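Local atomic coordinates of ferric uptake regulation protein (Pseudomonas aeruginosa, PDB entry 1MZB), a protein that probably acts as a dimeric, metal-responsive transcription regulator that binds DNA to control iron-uptake genes. Residues 36-44 against 53-61; 66-74 against 81-91. All coordinates share one frame; numbering follows the deposited sequence.

Contact 1 of 2, residues 36-44 against 53-61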
ATOM      1  N   SER A  36       3.702  -0.502 -19.427  1.00 26.68           N
ATOM      2  CA  SER A  36       4.238   0.476 -20.356  1.00 27.85           C
ATOM      3  C   SER A  36       3.060   0.982 -21.201  1.00 26.93           C
ATOM      4  O   SER A  36       1.930   0.423 -21.155  1.00 26.04           O
ATOM      5  CB  SER A  36       5.246  -0.188 -21.300  1.00 25.01           C
ATOM      6  OG  SER A  36       4.555  -1.006 -22.226  1.00 25.82           O
ATOM      7  N   ALA A  37       3.302   2.029 -21.984  1.00 26.12           N
ATOM      8  CA  ALA A  37       2.266   2.552 -22.886  1.00 26.67           C
ATOM      9  C   ALA A  37       1.828   1.466 -23.872  1.00 28.36           C
ATOM     10  O   ALA A  37       0.641   1.324 -24.182  1.00 26.46           O
ATOM     11  CB  ALA A  37       2.794   3.784 -23.656  1.00 26.54           C
ATOM     12  N   GLU A  38       2.783   0.669 -24.346  1.00 27.64           N
ATOM     13  CA  GLU A  38       2.477  -0.422 -25.275  1.00 27.80           C
ATOM     14  C   GLU A  38       1.634  -1.514 -24.616  1.00 27.92           C
ATOM     15  O   GLU A  38       0.739  -2.094 -25.266  1.00 24.11           O
ATOM     16  CB  GLU A  38       3.778  -1.041 -25.822  1.00 27.00           C
ATOM     17  CG  GLU A  38       4.371  -0.247 -26.991  1.00 33.82           C
ATOM     18  CD  GLU A  38       5.536  -0.998 -27.604  1.00 35.14           C
ATOM     19  OE1 GLU A  38       5.266  -2.050 -28.245  1.00 33.83           O
ATOM     20  OE2 GLU A  38       6.699  -0.540 -27.422  1.00 31.88           O
ATOM     21  N   ASP A  39       1.931  -1.819 -23.347  1.00 28.53           N
ATOM     22  CA  ASP A  39       1.146  -2.824 -22.618  1.00 28.43           C
ATOM     23  C   ASP A  39      -0.299  -2.352 -22.538  1.00 28.57           C
ATOM     24  O   ASP A  39      -1.227  -3.148 -22.725  1.00 27.70           O
ATOM     25  CB  ASP A  39       1.657  -3.043 -21.189  1.00 29.19           C
ATOM     26  CG  ASP A  39       3.042  -3.707 -21.123  1.00 32.89           C
ATOM     27  OD1 ASP A  39       3.376  -4.541 -22.007  1.00 31.25           O
ATOM     28  OD2 ASP A  39       3.789  -3.399 -20.160  1.00 31.71           O
ATOM     29  N   VAL A  40      -0.504  -1.069 -22.236  1.00 28.70           N
ATOM     30  CA  VAL A  40      -1.876  -0.551 -22.158  1.00 28.45           C
ATOM     31  C   VAL A  40      -2.541  -0.663 -23.532  1.00 29.69           C
ATOM     32  O   VAL A  40      -3.679  -1.188 -23.664  1.00 26.91           O
ATOM     33  CB  VAL A  40      -1.894   0.924 -21.646  1.00 29.01           C
ATOM     34  CG1 VAL A  40      -3.315   1.476 -21.653  1.00 30.93           C
ATOM     35  CG2 VAL A  40      -1.333   1.004 -20.233  1.00 29.64           C
ATOM     36  N   TYR A  41      -1.854  -0.177 -24.561  1.00 27.98           N
ATOM     37  CA  TYR A  41      -2.354  -0.244 -25.949  1.00 28.89           C
ATOM     38  C   TYR A  41      -2.716  -1.676 -26.379  1.00 29.37           C
ATOM     39  O   TYR A  41      -3.825  -1.934 -26.938  1.00 29.93           O
ATOM     40  CB  TYR A  41      -1.275   0.341 -26.894  1.00 25.95           C
ATOM     41  CG  TYR A  41      -1.535   0.105 -28.355  1.00 31.62           C
ATOM     42  CD1 TYR A  41      -2.502   0.834 -29.036  1.00 27.20           C
ATOM     43  CD2 TYR A  41      -0.808  -0.861 -29.058  1.00 31.32           C
ATOM     44  CE1 TYR A  41      -2.738   0.610 -30.411  1.00 30.54           C
ATOM     45  CE2 TYR A  41      -1.039  -1.094 -30.415  1.00 32.96           C
ATOM     46  CZ  TYR A  41      -2.002  -0.360 -31.079  1.00 32.40           C
ATOM     47  OH  TYR A  41      -2.245  -0.641 -32.407  1.00 32.95           O
ATOM     48  N   LYS A  42      -1.822  -2.619 -26.106  1.00 28.39           N
ATOM     49  CA  LYS A  42      -2.057  -4.016 -26.467  1.00 33.43           C
ATOM     50  C   LYS A  42      -3.268  -4.567 -25.722  1.00 34.65           C
ATOM     51  O   LYS A  42      -4.092  -5.284 -26.320  1.00 35.60           O
ATOM     52  CB  LYS A  42      -0.841  -4.878 -26.158  1.00 34.95           C
ATOM     53  CG  LYS A  42       0.308  -4.673 -27.153  1.00 45.67           C
ATOM     54  CD  LYS A  42       1.592  -5.306 -26.627  1.00 51.28           C
ATOM     55  CE  LYS A  42       2.768  -5.064 -27.567  1.00 54.00           C
ATOM     56  NZ  LYS A  42       4.030  -5.624 -27.005  1.00 58.25           N
ATOM     57  N   ALA A  43      -3.372  -4.255 -24.432  1.00 34.63           N
ATOM     58  CA  ALA A  43      -4.532  -4.719 -23.640  1.00 37.49           C
ATOM     59  C   ALA A  43      -5.804  -4.151 -24.248  1.00 38.82           C
ATOM     60  O   ALA A  43      -6.812  -4.857 -24.388  1.00 41.47           O
ATOM     61  CB  ALA A  43      -4.410  -4.270 -22.202  1.00 35.59           C
ATOM     62  N   LEU A  44      -5.776  -2.876 -24.608  1.00 38.55           N
ATOM     63  CA  LEU A  44      -6.934  -2.245 -25.225  1.00 40.91           C
ATOM     64  C   LEU A  44      -7.277  -2.870 -26.568  1.00 42.91           C
ATOM     65  O   LEU A  44      -8.458  -3.063 -26.881  1.00 43.20           O
ATOM     66  CB  LEU A  44      -6.702  -0.752 -25.405  1.00 39.90           C
ATOM     67  CG  LEU A  44      -6.805   0.085 -24.129  1.00 40.97           C
ATOM     68  CD1 LEU A  44      -6.359   1.500 -24.422  1.00 40.56           C
ATOM     69  CD2 LEU A  44      -8.243   0.037 -23.608  1.00 41.85           C
ATOM     70  N   LEU A  53      -2.045   4.003 -30.319  1.00 29.63           N
ATOM     71  CA  LEU A  53      -0.903   4.074 -29.389  1.00 30.25           C
ATOM     72  C   LEU A  53      -0.527   5.490 -28.960  1.00 28.88           C
ATOM     73  O   LEU A  53      -0.248   5.727 -27.775  1.00 30.23           O
ATOM     74  CB  LEU A  53       0.315   3.364 -30.016  1.00 28.00           C
ATOM     75  CG  LEU A  53       1.594   3.257 -29.170  1.00 27.18           C
ATOM     76  CD1 LEU A  53       1.247   2.558 -27.827  1.00 24.65           C
ATOM     77  CD2 LEU A  53       2.649   2.456 -29.943  1.00 25.62           C
ATOM     78  N   ALA A  54      -0.455   6.418 -29.918  1.00 29.39           N
ATOM     79  CA  ALA A  54      -0.117   7.806 -29.620  1.00 30.17           C
ATOM     80  C   ALA A  54      -1.128   8.391 -28.661  1.00 30.27           C
ATOM     81  O   ALA A  54      -0.787   9.168 -27.774  1.00 29.13           O
ATOM     82  CB  ALA A  54      -0.064   8.648 -30.914  1.00 32.42           C
ATOM     83  N   THR A  55      -2.390   8.009 -28.819  1.00 29.76           N
ATOM     84  CA  THR A  55      -3.387   8.535 -27.897  1.00 30.74           C
ATOM     85  C   THR A  55      -3.166   7.924 -26.495  1.00 28.11           C
ATOM     86  O   THR A  55      -3.307   8.604 -25.492  1.00 29.81           O
ATOM     87  CB  THR A  55      -4.801   8.192 -28.385  1.00 32.71           C
ATOM     88  OG1 THR A  55      -5.027   8.893 -29.615  1.00 34.94           O
ATOM     89  CG2 THR A  55      -5.874   8.594 -27.324  1.00 34.69           C
ATOM     90  N   VAL A  56      -2.814   6.649 -26.438  1.00 26.53           N
ATOM     91  CA  VAL A  56      -2.583   5.997 -25.149  1.00 26.59           C
ATOM     92  C   VAL A  56      -1.439   6.708 -24.452  1.00 27.36           C
ATOM     93  O   VAL A  56      -1.528   7.051 -23.277  1.00 26.16           O
ATOM     94  CB  VAL A  56      -2.224   4.477 -25.305  1.00 27.23           C
ATOM     95  CG1 VAL A  56      -1.701   3.938 -23.955  1.00 26.90           C
ATOM     96  CG2 VAL A  56      -3.504   3.646 -25.777  1.00 26.89           C
ATOM     97  N   TYR A  57      -0.356   6.957 -25.175  1.00 26.63           N
ATOM     98  CA  TYR A  57       0.787   7.629 -24.551  1.00 27.34           C
ATOM     99  C   TYR A  57       0.408   9.039 -24.070  1.00 29.30           C
ATOM    100  O   TYR A  57       0.770   9.464 -22.983  1.00 27.97           O
ATOM    101  CB  TYR A  57       1.947   7.745 -25.524  1.00 27.29           C
ATOM    102  CG  TYR A  57       3.163   8.391 -24.874  1.00 27.20           C
ATOM    103  CD1 TYR A  57       3.943   7.691 -23.959  1.00 28.91           C
ATOM    104  CD2 TYR A  57       3.484   9.728 -25.124  1.00 31.59           C
ATOM    105  CE1 TYR A  57       5.031   8.316 -23.298  1.00 29.28           C
ATOM    106  CE2 TYR A  57       4.553  10.357 -24.473  1.00 28.74           C
ATOM    107  CZ  TYR A  57       5.309   9.655 -23.573  1.00 29.81           C
ATOM    108  OH  TYR A  57       6.348  10.271 -22.920  1.00 31.35           O
ATOM    109  N   ARG A  58      -0.316   9.758 -24.910  1.00 29.10           N
ATOM    110  CA  ARG A  58      -0.733  11.105 -24.558  1.00 30.70           C
ATOM    111  C   ARG A  58      -1.568  11.118 -23.292  1.00 28.46           C
ATOM    112  O   ARG A  58      -1.324  11.916 -22.393  1.00 27.52           O
ATOM    113  CB  ARG A  58      -1.527  11.713 -25.720  1.00 33.24           C
ATOM    114  CG  ARG A  58      -0.665  11.913 -26.927  1.00 46.41           C
ATOM    115  CD  ARG A  58      -0.033  13.264 -26.906  1.00 50.08           C
ATOM    116  NE  ARG A  58      -0.965  14.281 -27.406  1.00 57.32           N
ATOM    117  CZ  ARG A  58      -1.169  14.540 -28.696  1.00 60.65           C
ATOM    118  NH1 ARG A  58      -0.507  13.852 -29.619  1.00 62.82           N
ATOM    119  NH2 ARG A  58      -2.019  15.500 -29.065  1.00 61.40           N
ATOM    120  N   VAL A  59      -2.575  10.252 -23.237  1.00 28.33           N
ATOM    121  CA  VAL A  59      -3.430  10.192 -22.061  1.00 27.16           C
ATOM    122  C   VAL A  59      -2.656   9.795 -20.806  1.00 26.72           C
ATOM    123  O   VAL A  59      -2.848  10.370 -19.750  1.00 24.93           O
ATOM    124  CB  VAL A  59      -4.584   9.206 -22.241  1.00 28.99           C
ATOM    125  CG1 VAL A  59      -5.355   9.062 -20.907  1.00 29.74           C
ATOM    126  CG2 VAL A  59      -5.522   9.666 -23.345  1.00 30.41           C
ATOM    127  N   LEU A  60      -1.777   8.792 -20.904  1.00 23.54           N
ATOM    128  CA  LEU A  60      -1.018   8.415 -19.739  1.00 25.08           C
ATOM    129  C   LEU A  60      -0.144   9.602 -19.289  1.00 24.04           C
ATOM    130  O   LEU A  60       0.060   9.791 -18.099  1.00 23.93           O
ATOM    131  CB  LEU A  60      -0.134   7.178 -20.057  1.00 22.57           C
ATOM    132  CG  LEU A  60      -0.898   5.871 -20.323  1.00 23.13           C
ATOM    133  CD1 LEU A  60       0.065   4.729 -20.893  1.00 22.97           C
ATOM    134  CD2 LEU A  60      -1.462   5.410 -18.953  1.00 25.30           C
ATOM    135  N   THR A  61       0.356  10.403 -20.238  1.00 25.65           N
ATOM    136  CA  THR A  61       1.189  11.559 -19.856  1.00 25.42           C
ATOM    137  C   THR A  61       0.305  12.646 -19.200  1.00 27.72           C
ATOM    138  O   THR A  61       0.725  13.327 -18.256  1.00 27.16           O
ATOM    139  CB  THR A  61       1.956  12.133 -21.066  1.00 26.87           C
ATOM    140  OG1 THR A  61       2.920  11.144 -21.498  1.00 28.68           O
ATOM    141  CG2 THR A  61       2.725  13.400 -20.669  1.00 28.76           C
TER
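Tyr57 O is gripped twice: Thr61 N reaches it at 2.9 Å and Thr61 OG1 at 3.1 Å, from opposite faces of the carbonyl plane. That hydroxyl lies over one face of the Tyr57 ring, 3.4 Å above its plane, while the ring edge meets Ala37 CB. The axes of segments 37-44 and 53-61 pass 9.1 Å apart with 124° between their N-to-C directions, consistent with the helix-turn-helix of this family, in which 53-61 would belong to the DNA-reading helix. No hydrogen bond crosses; the join is apolar. Val56 is a knob in the hole formed by Ala37, Val40, Tyr41 and Leu44: CG1, anti to the backbone N (chi1 168°), lies 3.7 Å from Val40 CG1, while CG2 meets Leu44 CD1 tip to tip at 3.8 Å. Leu53 crosses Tyr41 at about a right angle, its CB over one ring face, 4.1 Å from the centroid, a CH-pi contact. A capping box starts helix 37-44: Asp39 N gives to Ser36 OG and Ser36 N to Asp39 OD2, both at 3.0 Å. Leu44 packs on Met26 and Leu60 on Ile23, both of helix 18-28, and Tyr57 and Leu60 touch Phe81 of strand 80-83.

Contact 2 of 2, residues 66-74 against 81-91; sequences AGLVVRHNF and FELADSGHHDH. With ZN (zinc ion), chain B; ZN (zinc ion), chain C.
Strands 69-72 and 81-83 run antiparallel at 149°, with Val70 and Glu82 as the hydrogen-bonded pair: Val70 N gives to Glu82 O at 2.9 Å and Glu82 N to Val70 O at 3.1 Å. This beta hairpin fits the wing of a winged-helix domain. Past the paired strands, Ala84 N still reaches Leu68 O at 3.1 Å, but from above the carbonyl plane. On the side carrying Arg71 and Phe81, the two side chains run side by side, and the ring's CZ lies 3.5 Å from Arg71 NH1, over one face of the guanidinium. Arg71 NH1 hydrogen-bonds Tyr57 OH. Val70 and Glu82 take the other side. Glu82 CG sits between its backbone N and carbonyl carbon (chi1 55°), and the chain beyond is extended, carrying the carboxylate toward His72 and a zinc ion. His72 ND1 donates to Glu82 OE2 at 2.8 Å, though the bent geometry makes this bond weak; it may still help to orient the carboxylate. His91 turns an edge to the face of His72, planes at 67°, and Phe74 CZ lies over the centre of the His91 ring. A second zinc ion is bound by His88 NE2, both Asp90 oxygens and a water, with Glu109 and His126 completing the site. At the first zinc ion, which His34 and Glu102 also bind, Glu82 OE1 and His91 NE2 each stand 2.0 Å from the metal.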
ATOM      1  N   ALA A  66      -1.155  15.228 -14.037  1.00 36.81           N
ATOM      2  CA  ALA A  66      -2.278  15.482 -13.147  1.00 36.50           C
ATOM      3  C   ALA A  66      -2.135  14.814 -11.797  1.00 37.57           C
ATOM      4  O   ALA A  66      -2.827  15.181 -10.843  1.00 37.76           O
ATOM      5  CB  ALA A  66      -3.578  15.022 -13.829  1.00 35.54           C
ATOM      6  N   GLY A  67      -1.254  13.826 -11.703  1.00 32.72           N
ATOM      7  CA  GLY A  67      -1.077  13.139 -10.444  1.00 34.67           C
ATOM      8  C   GLY A  67      -1.896  11.865 -10.308  1.00 31.19           C
ATOM      9  O   GLY A  67      -1.861  11.231  -9.259  1.00 33.39           O
ATOM     10  N   LEU A  68      -2.633  11.488 -11.340  1.00 30.20           N
ATOM     11  CA  LEU A  68      -3.399  10.245 -11.269  1.00 29.86           C
ATOM     12  C   LEU A  68      -2.456   9.036 -11.417  1.00 29.38           C
ATOM     13  O   LEU A  68      -2.765   7.940 -10.949  1.00 28.67           O
ATOM     14  CB  LEU A  68      -4.430  10.194 -12.381  1.00 31.08           C
ATOM     15  CG  LEU A  68      -5.607  11.136 -12.150  1.00 36.39           C
ATOM     16  CD1 LEU A  68      -6.527  11.055 -13.360  1.00 38.78           C
ATOM     17  CD2 LEU A  68      -6.333  10.722 -10.855  1.00 35.23           C
ATOM     18  N   VAL A  69      -1.345   9.217 -12.124  1.00 27.26           N
ATOM     19  CA  VAL A  69      -0.387   8.097 -12.259  1.00 27.82           C
ATOM     20  C   VAL A  69       1.015   8.623 -12.021  1.00 29.23           C
ATOM     21  O   VAL A  69       1.235   9.834 -12.062  1.00 26.93           O
ATOM     22  CB  VAL A  69      -0.416   7.384 -13.657  1.00 28.79           C
ATOM     23  CG1 VAL A  69      -1.834   6.969 -14.020  1.00 26.76           C
ATOM     24  CG2 VAL A  69       0.223   8.217 -14.721  1.00 31.00           C
ATOM     25  N   VAL A  70       1.941   7.710 -11.733  1.00 24.89           N
ATOM     26  CA  VAL A  70       3.331   8.066 -11.519  1.00 29.26           C
ATOM     27  C   VAL A  70       4.056   7.333 -12.643  1.00 30.50           C
ATOM     28  O   VAL A  70       3.677   6.216 -12.980  1.00 30.63           O
ATOM     29  CB  VAL A  70       3.854   7.518 -10.180  1.00 31.50           C
ATOM     30  CG1 VAL A  70       5.336   7.818 -10.052  1.00 36.04           C
ATOM     31  CG2 VAL A  70       3.086   8.174  -8.994  1.00 39.46           C
ATOM     32  N   ARG A  71       5.070   7.960 -13.213  1.00 28.72           N
ATOM     33  CA  ARG A  71       5.853   7.343 -14.273  1.00 30.08           C
ATOM     34  C   ARG A  71       7.201   6.992 -13.651  1.00 31.19           C
ATOM     35  O   ARG A  71       7.818   7.795 -12.935  1.00 29.42           O
ATOM     36  CB  ARG A  71       6.005   8.334 -15.432  1.00 30.97           C
ATOM     37  CG  ARG A  71       6.998   7.946 -16.517  1.00 32.64           C
ATOM     38  CD  ARG A  71       7.281   9.160 -17.405  1.00 34.45           C
ATOM     39  NE  ARG A  71       7.931   8.828 -18.662  1.00 40.84           N
ATOM     40  CZ  ARG A  71       7.428   9.132 -19.856  1.00 40.15           C
ATOM     41  NH1 ARG A  71       6.260   9.776 -19.952  1.00 44.98           N
ATOM     42  NH2 ARG A  71       8.095   8.797 -20.948  1.00 44.80           N
ATOM     43  N   HIS A  72       7.663   5.783 -13.937  1.00 27.77           N
ATOM     44  CA  HIS A  72       8.920   5.274 -13.430  1.00 28.64           C
ATOM     45  C   HIS A  72       9.697   4.692 -14.623  1.00 26.09           C
ATOM     46  O   HIS A  72       9.104   4.337 -15.620  1.00 28.07           O
ATOM     47  CB  HIS A  72       8.673   4.095 -12.477  1.00 29.16           C
ATOM     48  CG  HIS A  72       8.175   4.479 -11.115  1.00 35.19           C
ATOM     49  ND1 HIS A  72       6.922   4.121 -10.662  1.00 38.68           N
ATOM     50  CD2 HIS A  72       8.803   5.057 -10.067  1.00 35.99           C
ATOM     51  CE1 HIS A  72       6.802   4.455  -9.391  1.00 37.57           C
ATOM     52  NE2 HIS A  72       7.930   5.021  -9.001  1.00 39.72           N
ATOM     53  N   ASN A  73      11.022   4.640 -14.518  1.00 27.37           N
ATOM     54  CA  ASN A  73      11.811   4.017 -15.587  1.00 27.40           C
ATOM     55  C   ASN A  73      12.746   3.122 -14.783  1.00 28.86           C
ATOM     56  O   ASN A  73      13.766   3.576 -14.229  1.00 28.77           O
ATOM     57  CB  ASN A  73      12.610   5.034 -16.380  1.00 30.66           C
ATOM     58  CG  ASN A  73      13.302   4.403 -17.554  1.00 31.71           C
ATOM     59  OD1 ASN A  73      13.730   3.252 -17.463  1.00 31.61           O
ATOM     60  ND2 ASN A  73      13.400   5.135 -18.672  1.00 34.86           N
ATOM     61  N   PHE A  74      12.391   1.853 -14.688  1.00 27.80           N
ATOM     62  CA  PHE A  74      13.195   0.925 -13.890  1.00 27.64           C
ATOM     63  C   PHE A  74      14.344   0.225 -14.597  1.00 27.52           C
ATOM     64  O   PHE A  74      15.363  -0.083 -13.955  1.00 26.87           O
ATOM     65  CB  PHE A  74      12.298  -0.165 -13.289  1.00 27.28           C
ATOM     66  CG  PHE A  74      11.209   0.366 -12.378  1.00 28.82           C
ATOM     67  CD1 PHE A  74      11.531   1.106 -11.240  1.00 28.79           C
ATOM     68  CD2 PHE A  74       9.872   0.037 -12.617  1.00 30.09           C
ATOM     69  CE1 PHE A  74      10.509   1.510 -10.327  1.00 29.11           C
ATOM     70  CE2 PHE A  74       8.862   0.438 -11.726  1.00 30.68           C
ATOM     71  CZ  PHE A  74       9.178   1.165 -10.587  1.00 28.23           C
ATOM     72  N   PHE A  81       3.903   3.038 -16.160  1.00 26.73           N
ATOM     73  CA  PHE A  81       2.938   3.977 -15.589  1.00 26.30           C
ATOM     74  C   PHE A  81       2.095   3.180 -14.610  1.00 30.30           C
ATOM     75  O   PHE A  81       1.645   2.097 -14.954  1.00 30.30           O
ATOM     76  CB  PHE A  81       2.033   4.546 -16.679  1.00 29.29           C
ATOM     77  CG  PHE A  81       2.750   5.421 -17.672  1.00 28.67           C
ATOM     78  CD1 PHE A  81       3.372   4.876 -18.794  1.00 27.78           C
ATOM     79  CD2 PHE A  81       2.787   6.808 -17.499  1.00 27.39           C
ATOM     80  CE1 PHE A  81       4.025   5.721 -19.753  1.00 28.73           C
ATOM     81  CE2 PHE A  81       3.425   7.649 -18.434  1.00 26.72           C
ATOM     82  CZ  PHE A  81       4.043   7.106 -19.566  1.00 30.06           C
ATOM     83  N   GLU A  82       1.909   3.678 -13.402  1.00 28.53           N
ATOM     84  CA  GLU A  82       1.087   2.938 -12.441  1.00 30.34           C
ATOM     85  C   GLU A  82       0.251   3.939 -11.679  1.00 31.69           C
ATOM     86  O   GLU A  82       0.603   5.094 -11.595  1.00 28.29           O
ATOM     87  CB  GLU A  82       1.950   2.113 -11.479  1.00 32.99           C
ATOM     88  CG  GLU A  82       3.015   2.913 -10.707  1.00 37.60           C
ATOM     89  CD  GLU A  82       3.995   2.007  -9.933  1.00 40.60           C
ATOM     90  OE1 GLU A  82       3.584   1.351  -8.961  1.00 42.54           O
ATOM     91  OE2 GLU A  82       5.182   1.959 -10.309  1.00 45.74           O
ATOM     92  N   LEU A  83      -0.890   3.505 -11.182  1.00 31.32           N
ATOM     93  CA  LEU A  83      -1.726   4.413 -10.436  1.00 34.22           C
ATOM     94  C   LEU A  83      -0.991   4.968  -9.219  1.00 38.20           C
ATOM     95  O   LEU A  83      -0.072   4.337  -8.658  1.00 38.36           O
ATOM     96  CB  LEU A  83      -2.988   3.687  -9.993  1.00 31.64           C
ATOM     97  CG  LEU A  83      -3.857   3.242 -11.156  1.00 31.73           C
ATOM     98  CD1 LEU A  83      -4.975   2.351 -10.605  1.00 36.05           C
ATOM     99  CD2 LEU A  83      -4.440   4.485 -11.899  1.00 33.12           C
ATOM    100  N   ALA A  84      -1.399   6.169  -8.828  1.00 40.65           N
ATOM    101  CA  ALA A  84      -0.835   6.845  -7.679  1.00 46.39           C
ATOM    102  C   ALA A  84      -1.751   6.522  -6.492  1.00 50.49           C
ATOM    103  O   ALA A  84      -1.270   6.235  -5.398  1.00 51.41           O
ATOM    104  CB  ALA A  84      -0.789   8.369  -7.931  1.00 45.42           C
ATOM    105  N   ASP A  85      -3.067   6.525  -6.745  1.00 54.23           N
ATOM    106  CA  ASP A  85      -4.095   6.260  -5.721  1.00 57.73           C
ATOM    107  C   ASP A  85      -3.884   5.009  -4.862  1.00 59.56           C
ATOM    108  O   ASP A  85      -4.242   5.000  -3.676  1.00 60.59           O
ATOM    109  CB  ASP A  85      -5.510   6.217  -6.358  1.00 59.36           C
ATOM    110  CG  ASP A  85      -5.626   5.207  -7.502  1.00 61.17           C
ATOM    111  OD1 ASP A  85      -4.830   5.296  -8.462  1.00 64.59           O
ATOM    112  OD2 ASP A  85      -6.516   4.329  -7.458  1.00 62.49           O
ATOM    113  N   SER A  86      -3.301   3.965  -5.451  1.00 60.68           N
ATOM    114  CA  SER A  86      -3.051   2.711  -4.743  1.00 61.78           C
ATOM    115  C   SER A  86      -2.198   2.944  -3.495  1.00 61.54           C
ATOM    116  O   SER A  86      -1.541   3.985  -3.368  1.00 62.22           O
ATOM    117  CB  SER A  86      -2.335   1.721  -5.675  1.00 62.80           C
ATOM    118  OG  SER A  86      -1.066   2.227  -6.068  1.00 62.97           O
ATOM    119  N   GLY A  87      -2.207   1.978  -2.578  1.00 60.39           N
ATOM    120  CA  GLY A  87      -1.398   2.121  -1.381  1.00 59.11           C
ATOM    121  C   GLY A  87       0.018   2.453  -1.828  1.00 57.83           C
ATOM    122  O   GLY A  87       0.415   2.095  -2.944  1.00 58.56           O
ATOM    123  N   HIS A  88       0.777   3.145  -0.987  1.00 55.90           N
ATOM    124  CA  HIS A  88       2.150   3.507  -1.344  1.00 52.91           C
ATOM    125  C   HIS A  88       3.039   2.279  -1.445  1.00 51.93           C
ATOM    126  O   HIS A  88       2.864   1.291  -0.711  1.00 52.19           O
ATOM    127  CB  HIS A  88       2.741   4.471  -0.310  1.00 51.65           C
ATOM    128  CG  HIS A  88       4.227   4.669  -0.430  1.00 46.56           C
ATOM    129  ND1 HIS A  88       4.807   5.386  -1.458  1.00 47.13           N
ATOM    130  CD2 HIS A  88       5.243   4.292   0.386  1.00 45.23           C
ATOM    131  CE1 HIS A  88       6.114   5.447  -1.259  1.00 47.37           C
ATOM    132  NE2 HIS A  88       6.407   4.793  -0.143  1.00 32.19           N
ATOM    133  N   HIS A  89       4.001   2.359  -2.356  1.00 49.60           N
ATOM    134  CA  HIS A  89       4.945   1.281  -2.577  1.00 45.58           C
ATOM    135  C   HIS A  89       6.223   1.836  -3.197  1.00 41.97           C
ATOM    136  O   HIS A  89       6.194   2.719  -4.051  1.00 43.22           O
ATOM    137  CB  HIS A  89       4.325   0.217  -3.496  1.00 48.26           C
ATOM    138  N   ASP A  90       7.355   1.350  -2.719  1.00 37.77           N
ATOM    139  CA  ASP A  90       8.634   1.752  -3.285  1.00 32.70           C
ATOM    140  C   ASP A  90       8.993   0.495  -4.060  1.00 29.25           C
ATOM    141  O   ASP A  90       8.188  -0.414  -4.104  1.00 31.49           O
ATOM    142  CB  ASP A  90       9.596   2.040  -2.183  1.00 27.87           C
ATOM    143  CG  ASP A  90       9.104   3.200  -1.311  1.00 28.13           C
ATOM    144  OD1 ASP A  90       8.759   4.253  -1.858  1.00 37.79           O
ATOM    145  OD2 ASP A  90       9.076   3.030  -0.134  1.00 30.62           O
ATOM    146  N   HIS A  91      10.169   0.416  -4.646  1.00 27.23           N
ATOM    147  CA  HIS A  91      10.430  -0.758  -5.488  1.00 24.33           C
ATOM    148  C   HIS A  91      11.814  -1.331  -5.406  1.00 27.30           C
ATOM    149  O   HIS A  91      12.784  -0.593  -5.255  1.00 25.55           O
ATOM    150  CB  HIS A  91      10.206  -0.382  -6.987  1.00 24.71           C
ATOM    151  CG  HIS A  91       8.845   0.148  -7.315  1.00 25.88           C
ATOM    152  ND1 HIS A  91       8.479   1.447  -7.050  1.00 25.90           N
ATOM    153  CD2 HIS A  91       7.786  -0.506  -7.845  1.00 25.07           C
ATOM    154  CE1 HIS A  91       7.221   1.544  -7.416  1.00 28.00           C
ATOM    155  NE2 HIS A  91       6.766   0.406  -7.895  1.00 23.88           N
TER
HETATM  156 ZN    ZN B 201       8.299   4.983   0.403  1.00 32.17          ZN
HETATM  157 ZN    ZN C 202       4.870  -0.138  -8.421  1.00 31.30          ZN
HETATM  158  O   HOH W   1      10.532   5.219   0.885  1.00 30.36           O

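Contact 1 lies toward the periphery, its centre about 13 Å from the chain centre: Leu53 is exposed, while Val40, Leu44, Val56 and Leu60 are buried. Contact 2 is central, about 3 Å from the chain centre, and buries Glu82 and His91. Contact 1 pairs helices through methyls and one tyrosine face, without a crossing hydrogen bond; contact 2 combines backbone pairing with carboxylates and imidazoles that bind zinc. Their own centres are about 16 Å apart, yet they touch, because the C-terminal part of 53-61 packs on both strands of the hairpin; Leu60 O, for example, lies 3.7 Å from Val69 CG2. The probable DNA-reading helix thus packs on a hairpin that supplies the zinc ligand Glu82.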